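Local coordinates for fructose-2,6-bisphosphatase TIGAR B (PDB 3E9D), which probably hydrolyses fructose 2,6-bisphosphate, and fructose 1,6-bisphosphate as well, through a phosphohistidine intermediate, and so restrains glycolysis, at residues 115-118 and 119-122; 185-188 and 189-193; 204-208 and 209-213. One frame throughout, in Å; residues are numbered along the deposited sequence.

Contact 1 of 3, residues 115-118 and 119-122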
# COMPACT_ATOMS: atom_id res chain seq x y z
N ARG A 115 -16.82 13.18 3.00
CA ARG A 115 -15.72 13.17 2.05
C ARG A 115 -15.01 14.53 2.00
O ARG A 115 -13.79 14.59 1.85
CB ARG A 115 -16.24 12.78 0.67
CG ARG A 115 -15.26 12.00 -0.19
CD ARG A 115 -15.90 11.60 -1.51
NE ARG A 115 -15.02 11.90 -2.64
CZ ARG A 115 -14.97 13.07 -3.27
NH1 ARG A 115 -15.75 14.08 -2.89
NH2 ARG A 115 -14.13 13.24 -4.29
N ASP A 116 -15.76 15.61 2.14
CA ASP A 116 -15.20 16.96 2.16
C ASP A 116 -14.55 17.32 3.51
O ASP A 116 -13.79 18.29 3.60
CB ASP A 116 -16.29 18.01 1.89
CG ASP A 116 -16.81 17.99 0.45
OD1 ASP A 116 -16.16 17.39 -0.45
OD2 ASP A 116 -17.89 18.60 0.23
N TYR A 117 -14.88 16.57 4.55
CA TYR A 117 -14.57 17.01 5.90
C TYR A 117 -13.20 16.55 6.42
O TYR A 117 -12.83 15.39 6.28
CB TYR A 117 -15.68 16.57 6.86
CG TYR A 117 -15.49 17.06 8.27
CD1 TYR A 117 -15.65 18.41 8.60
CD2 TYR A 117 -15.12 16.18 9.29
CE1 TYR A 117 -15.46 18.87 9.90
CE2 TYR A 117 -14.93 16.62 10.59
CZ TYR A 117 -15.11 17.97 10.89
OH TYR A 117 -14.93 18.41 12.17
N THR A 118 -12.47 17.48 7.03
CA THR A 118 -11.26 17.15 7.77
C THR A 118 -11.42 17.70 9.19
O THR A 118 -11.67 18.89 9.37
CB THR A 118 -10.01 17.75 7.08
OG1 THR A 118 -9.83 17.12 5.81
CG2 THR A 118 -8.72 17.53 7.94
N PRO A 119 -11.29 16.82 10.19
CA PRO A 119 -11.47 17.31 11.56
C PRO A 119 -10.31 18.22 12.00
O PRO A 119 -9.23 18.17 11.41
CB PRO A 119 -11.54 16.01 12.39
CG PRO A 119 -10.81 15.00 11.57
CD PRO A 119 -11.02 15.38 10.13
N PRO A 120 -10.53 19.07 13.01
CA PRO A 120 -9.40 19.89 13.49
C PRO A 120 -8.20 19.02 13.91
O PRO A 120 -8.39 17.97 14.53
CB PRO A 120 -9.99 20.65 14.69
CG PRO A 120 -11.50 20.74 14.34
CD PRO A 120 -11.78 19.37 13.74
N GLY A 121 -7.00 19.45 13.55
CA GLY A 121 -5.78 18.68 13.71
C GLY A 121 -5.56 17.56 12.70
O GLY A 121 -4.54 16.89 12.76
N GLY A 122 -6.51 17.34 11.80
CA GLY A 122 -6.43 16.19 10.90
C GLY A 122 -5.76 16.58 9.59
O GLY A 122 -5.46 17.74 9.38
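Tyr117 lays its ring against Pro119, two residues further along the chain. Its CG stands anti to the backbone N (chi1 -176°). This sends the ring forward, beside the peptide chain that follows. Pro119 N sits over one face of the ring. Tyr117 CE2 lies 3.7 Å from Pro119 CA, and 3.9 Å from Pro119 CB. Beyond the ring, Tyr117 OH passes Pro120 CD at 3.6 Å. The phenol and the second proline ring run obliquely to one another there. This is a van der Waals approach, since Pro120 CD offers no polar hydrogen. Tyr117 and Pro119 both pack on helix 100-110, the tyrosine on Met106, Ala107 and Ala110 and the proline on Leu103.

Thr118 uses its two branches differently. The methyl CG2 reaches forward over the turn. It is 3.5 Å from Pro119 N and 3.5 Å from Gly122 C. The hydroxyl OG1 lies beside the backbone N and makes a weak hydrogen bond with NH2 of Arg90. The apolar branch thus serves the turn, and the polar branch faces a different part of the fold.

The chain then reverses. Gly122 N donates to Pro119 O at 2.9 Å, which closes a type II beta turn with Pro120 and Gly121 at its middle positions. Gly121 has the positive phi (77°) that the third position of such a turn requires. Gly122 is about 10 Å, between nearest atoms, from the side chain of Glu89, the probable proton donor or acceptor. The whole is a Pro-Gly type II turn in the loop between helices 100-110 and 125-146 of the histidine phosphatase fold.

Contact 2 of 3, residues 185-188 and 189-193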
# COMPACT_ATOMS: atom_id res chain seq x y z
N ALA A 185 -6.74 4.11 5.10
CA ALA A 185 -7.07 5.38 4.46
C ALA A 185 -5.96 5.82 3.52
O ALA A 185 -6.22 6.19 2.38
CB ALA A 185 -7.40 6.46 5.49
N PHE A 186 -4.71 5.73 3.99
CA PHE A 186 -3.56 6.04 3.13
C PHE A 186 -3.52 5.21 1.83
O PHE A 186 -3.31 5.76 0.73
CB PHE A 186 -2.25 5.82 3.89
CG PHE A 186 -1.03 6.19 3.10
CD1 PHE A 186 -0.55 7.50 3.11
CD2 PHE A 186 -0.36 5.22 2.34
CE1 PHE A 186 0.60 7.85 2.38
CE2 PHE A 186 0.78 5.56 1.60
CZ PHE A 186 1.26 6.88 1.63
N ILE A 187 -3.71 3.90 1.95
CA ILE A 187 -3.68 3.01 0.80
C ILE A 187 -4.81 3.33 -0.17
O ILE A 187 -4.61 3.33 -1.38
CB ILE A 187 -3.69 1.48 1.22
CG1 ILE A 187 -2.34 1.07 1.84
CG2 ILE A 187 -4.03 0.59 0.04
CD1 ILE A 187 -2.40 -0.22 2.72
N ARG A 188 -6.00 3.61 0.37
CA ARG A 188 -7.14 3.93 -0.47
C ARG A 188 -6.87 5.17 -1.30
O ARG A 188 -7.10 5.18 -2.51
CB ARG A 188 -8.42 4.13 0.35
CG ARG A 188 -9.68 3.97 -0.50
CD ARG A 188 -10.92 3.93 0.39
NE ARG A 188 -12.11 3.62 -0.40
CZ ARG A 188 -13.36 3.70 0.06
NH1 ARG A 188 -13.57 4.09 1.32
NH2 ARG A 188 -14.39 3.40 -0.73
N ILE A 189 -6.36 6.20 -0.62
CA ILE A 189 -6.01 7.45 -1.29
C ILE A 189 -4.92 7.21 -2.34
O ILE A 189 -4.99 7.75 -3.46
CB ILE A 189 -5.66 8.56 -0.26
CG1 ILE A 189 -6.94 8.97 0.49
CG2 ILE A 189 -5.02 9.79 -0.97
CD1 ILE A 189 -6.70 9.66 1.87
N SER A 190 -3.92 6.39 -1.99
CA SER A 190 -2.79 6.08 -2.88
C SER A 190 -3.21 5.30 -4.12
O SER A 190 -2.78 5.63 -5.24
CB SER A 190 -1.72 5.30 -2.12
OG SER A 190 -1.23 6.07 -1.02
N VAL A 191 -4.05 4.28 -3.93
CA VAL A 191 -4.59 3.53 -5.05
C VAL A 191 -5.32 4.45 -6.03
O VAL A 191 -5.12 4.34 -7.26
CB VAL A 191 -5.52 2.36 -4.57
CG1 VAL A 191 -6.32 1.79 -5.72
CG2 VAL A 191 -4.68 1.24 -3.92
N ARG A 192 -6.16 5.35 -5.51
CA ARG A 192 -6.89 6.26 -6.39
C ARG A 192 -5.92 7.20 -7.16
O ARG A 192 -6.16 7.50 -8.33
CB ARG A 192 -7.94 7.10 -5.63
CG ARG A 192 -8.81 7.96 -6.61
CD ARG A 192 -9.96 8.70 -5.92
NE ARG A 192 -11.09 7.82 -5.58
CZ ARG A 192 -12.09 7.51 -6.40
NH1 ARG A 192 -12.13 7.96 -7.66
NH2 ARG A 192 -13.07 6.71 -5.97
N HIS A 193 -4.86 7.65 -6.49
CA HIS A 193 -3.83 8.45 -7.17
C HIS A 193 -3.21 7.69 -8.36
O HIS A 193 -3.14 8.19 -9.47
CB HIS A 193 -2.73 8.90 -6.21
CG HIS A 193 -1.60 9.60 -6.92
ND1 HIS A 193 -1.77 10.82 -7.55
CD2 HIS A 193 -0.31 9.25 -7.12
CE1 HIS A 193 -0.62 11.18 -8.11
NE2 HIS A 193 0.28 10.25 -7.85
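Ile189, Ser190, Val191 and Arg192 each donate their backbone N-H to the carbonyl four residues back. The bonds run from 2.8 Å, for Val191 N to Ile187 O, to 3.1 Å, for Arg192 N to Arg188 O.

One of these carbonyls carries a second bond. Ser190 OG donates to Phe186 O at 2.7 Å, from above the carbonyl plane. Ser190 N reaches the same oxygen from the opposite face. The serine OG stands beside its own backbone N (chi1 -61°), which turns it back along the helix. The bond satisfies the hydroxyl of a buried residue.

These turns belong to helix 184-197, which follows strand 177-182 and the probable transition-state stabiliser His183. The backbone N atoms of Ala185 and Phe186 donate to the carboxylate of Glu89. This probably helps to position Glu89, the probable proton donor or acceptor.

Among the nonbonded contacts, Ser190 OG also lies over one face of the Phe186 ring, 3.3 Å from CE2 and offset toward the rim. Ile187, which also packs on strands 2-10 and 177-182, meets Val191 obliquely, CG2 to CG2 at 4.1 Å. Ile189 folds CG1 back against Ala185 O at 3.4 Å.

Contact 3 of 3, residues 204-208 and 209-213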
# COMPACT_ATOMS: atom_id res chain seq x y z
N ALA A 204 -8.53 -7.15 -17.47
CA ALA A 204 -9.87 -7.61 -17.79
C ALA A 204 -10.62 -8.08 -16.55
O ALA A 204 -10.06 -8.80 -15.72
CB ALA A 204 -9.83 -8.73 -18.84
N GLY A 205 -11.87 -7.66 -16.43
CA GLY A 205 -12.76 -8.16 -15.40
C GLY A 205 -12.69 -7.50 -14.04
O GLY A 205 -13.41 -7.90 -13.15
N LEU A 206 -11.81 -6.53 -13.87
CA LEU A 206 -11.65 -5.87 -12.58
C LEU A 206 -12.63 -4.69 -12.46
O LEU A 206 -12.51 -3.72 -13.20
CB LEU A 206 -10.21 -5.40 -12.41
CG LEU A 206 -9.79 -4.74 -11.08
CD1 LEU A 206 -10.20 -5.60 -9.86
CD2 LEU A 206 -8.29 -4.46 -11.08
N LYS A 207 -13.60 -4.80 -11.55
CA LYS A 207 -14.63 -3.77 -11.38
C LYS A 207 -14.07 -2.54 -10.69
O LYS A 207 -13.31 -2.67 -9.72
CB LYS A 207 -15.82 -4.31 -10.59
CG LYS A 207 -16.51 -5.55 -11.22
CD LYS A 207 -17.05 -5.26 -12.61
CE LYS A 207 -17.73 -6.50 -13.24
NZ LYS A 207 -16.71 -7.55 -13.58
N MET A 208 -14.42 -1.35 -11.17
CA MET A 208 -13.98 -0.10 -10.53
C MET A 208 -14.43 0.00 -9.08
O MET A 208 -13.75 0.63 -8.28
CB MET A 208 -14.47 1.12 -11.30
CG MET A 208 -13.95 1.17 -12.73
SD MET A 208 -12.16 0.98 -12.83
CE MET A 208 -11.98 0.88 -14.61
N ASN A 209 -15.58 -0.59 -8.74
CA ASN A 209 -16.05 -0.56 -7.36
C ASN A 209 -15.08 -1.30 -6.46
O ASN A 209 -14.83 -0.87 -5.34
CB ASN A 209 -17.45 -1.14 -7.21
CG ASN A 209 -18.53 -0.18 -7.69
OD1 ASN A 209 -18.26 1.00 -7.94
ND2 ASN A 209 -19.77 -0.68 -7.80
N GLN A 210 -14.54 -2.40 -6.97
CA GLN A 210 -13.50 -3.14 -6.26
C GLN A 210 -12.21 -2.32 -6.18
O GLN A 210 -11.62 -2.21 -5.10
CB GLN A 210 -13.24 -4.51 -6.91
CG GLN A 210 -12.10 -5.31 -6.27
CD GLN A 210 -12.39 -5.70 -4.83
OE1 GLN A 210 -13.55 -5.69 -4.40
NE2 GLN A 210 -11.35 -6.03 -4.06
N VAL A 211 -11.77 -1.78 -7.31
CA VAL A 211 -10.54 -0.96 -7.36
C VAL A 211 -10.54 0.11 -6.26
O VAL A 211 -9.54 0.31 -5.59
CB VAL A 211 -10.35 -0.27 -8.74
CG1 VAL A 211 -9.14 0.64 -8.72
CG2 VAL A 211 -10.21 -1.33 -9.83
N PHE A 212 -11.67 0.78 -6.09
CA PHE A 212 -11.76 1.91 -5.18
C PHE A 212 -12.33 1.58 -3.78
O PHE A 212 -12.61 2.48 -2.99
CB PHE A 212 -12.56 3.04 -5.83
CG PHE A 212 -11.93 3.60 -7.09
CD1 PHE A 212 -10.61 4.07 -7.08
CD2 PHE A 212 -12.64 3.65 -8.29
CE1 PHE A 212 -10.01 4.60 -8.24
CE2 PHE A 212 -12.04 4.16 -9.46
CZ PHE A 212 -10.74 4.65 -9.44
N SER A 213 -12.47 0.29 -3.47
CA SER A 213 -13.04 -0.15 -2.18
C SER A 213 -12.07 0.05 -1.00
O SER A 213 -10.86 0.23 -1.21
CB SER A 213 -13.49 -1.63 -2.28
OG SER A 213 -12.37 -2.47 -2.49
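Val211 N donates to Lys207 O and Phe212 N to Met208 O, both at 3.0 Å, forming the short helix 208-211 with Lys207 as its N-cap residue. The first bond lies in the carbonyl plane; the second is tilted 28° from it.

Leu206 reaches the helix from the loop before it. Its CG is anti to the backbone N (chi1 -177°), which carries the branched end toward the first turn. Leu206 CG meets Val211 CG2 at 3.7 Å, and the two side chains cross at about a right angle. Leu206 CD1 also touches the aliphatic CG of Gln210. The amide of Gln210 points elsewhere: NE2 donates to Ile244 O.

Met208 lies on another side of Val211. Its sulfur is a looser 4.3 Å from Val211 CG2. Val211 also packs on Val195 of helix 184-197 and on loop residue Leu202, both from potassium sites. Phe212 swings its ring back beside the helix, bringing CD2 to 3.2 Å from Met208 O. That ring also takes part in a cation-pi contact with Arg192.

Past the helix, Ser213 folds back on Gln210. Ser213 OG donates to Gln210 O at 2.7 Å, and Ser213 N donates to the same oxygen.

The chemistry is therefore divided. Val211 receives apolar contacts from both Leu206 and Met208, while backbone bonds and the Ser213 hydroxyl serve the oxygens of Lys207, Met208 and Gln210.

The three contacts come in series along the chain. Contact 1 lies in the loop before helix 125-146, contact 2 on helix 184-197, and contact 3 at helix 208-211. Contacts 2 and 3 have centres about 14 Å apart and touch. Arg188 NE probably hydrogen-bonds to Phe212 O at 2.9 Å, and Val191 CG1 packs on Val211 O. The short helix is thus fastened to the longer one that precedes it. Contact 1 touches neither; its centre is about 16 Å from contact 2 and about 27 Å from contact 3. Arg90 touches both contacts 1 and 2. Contact 2 borders the active site through Glu89, contact 1 is set further off, and contact 3 lies away from it.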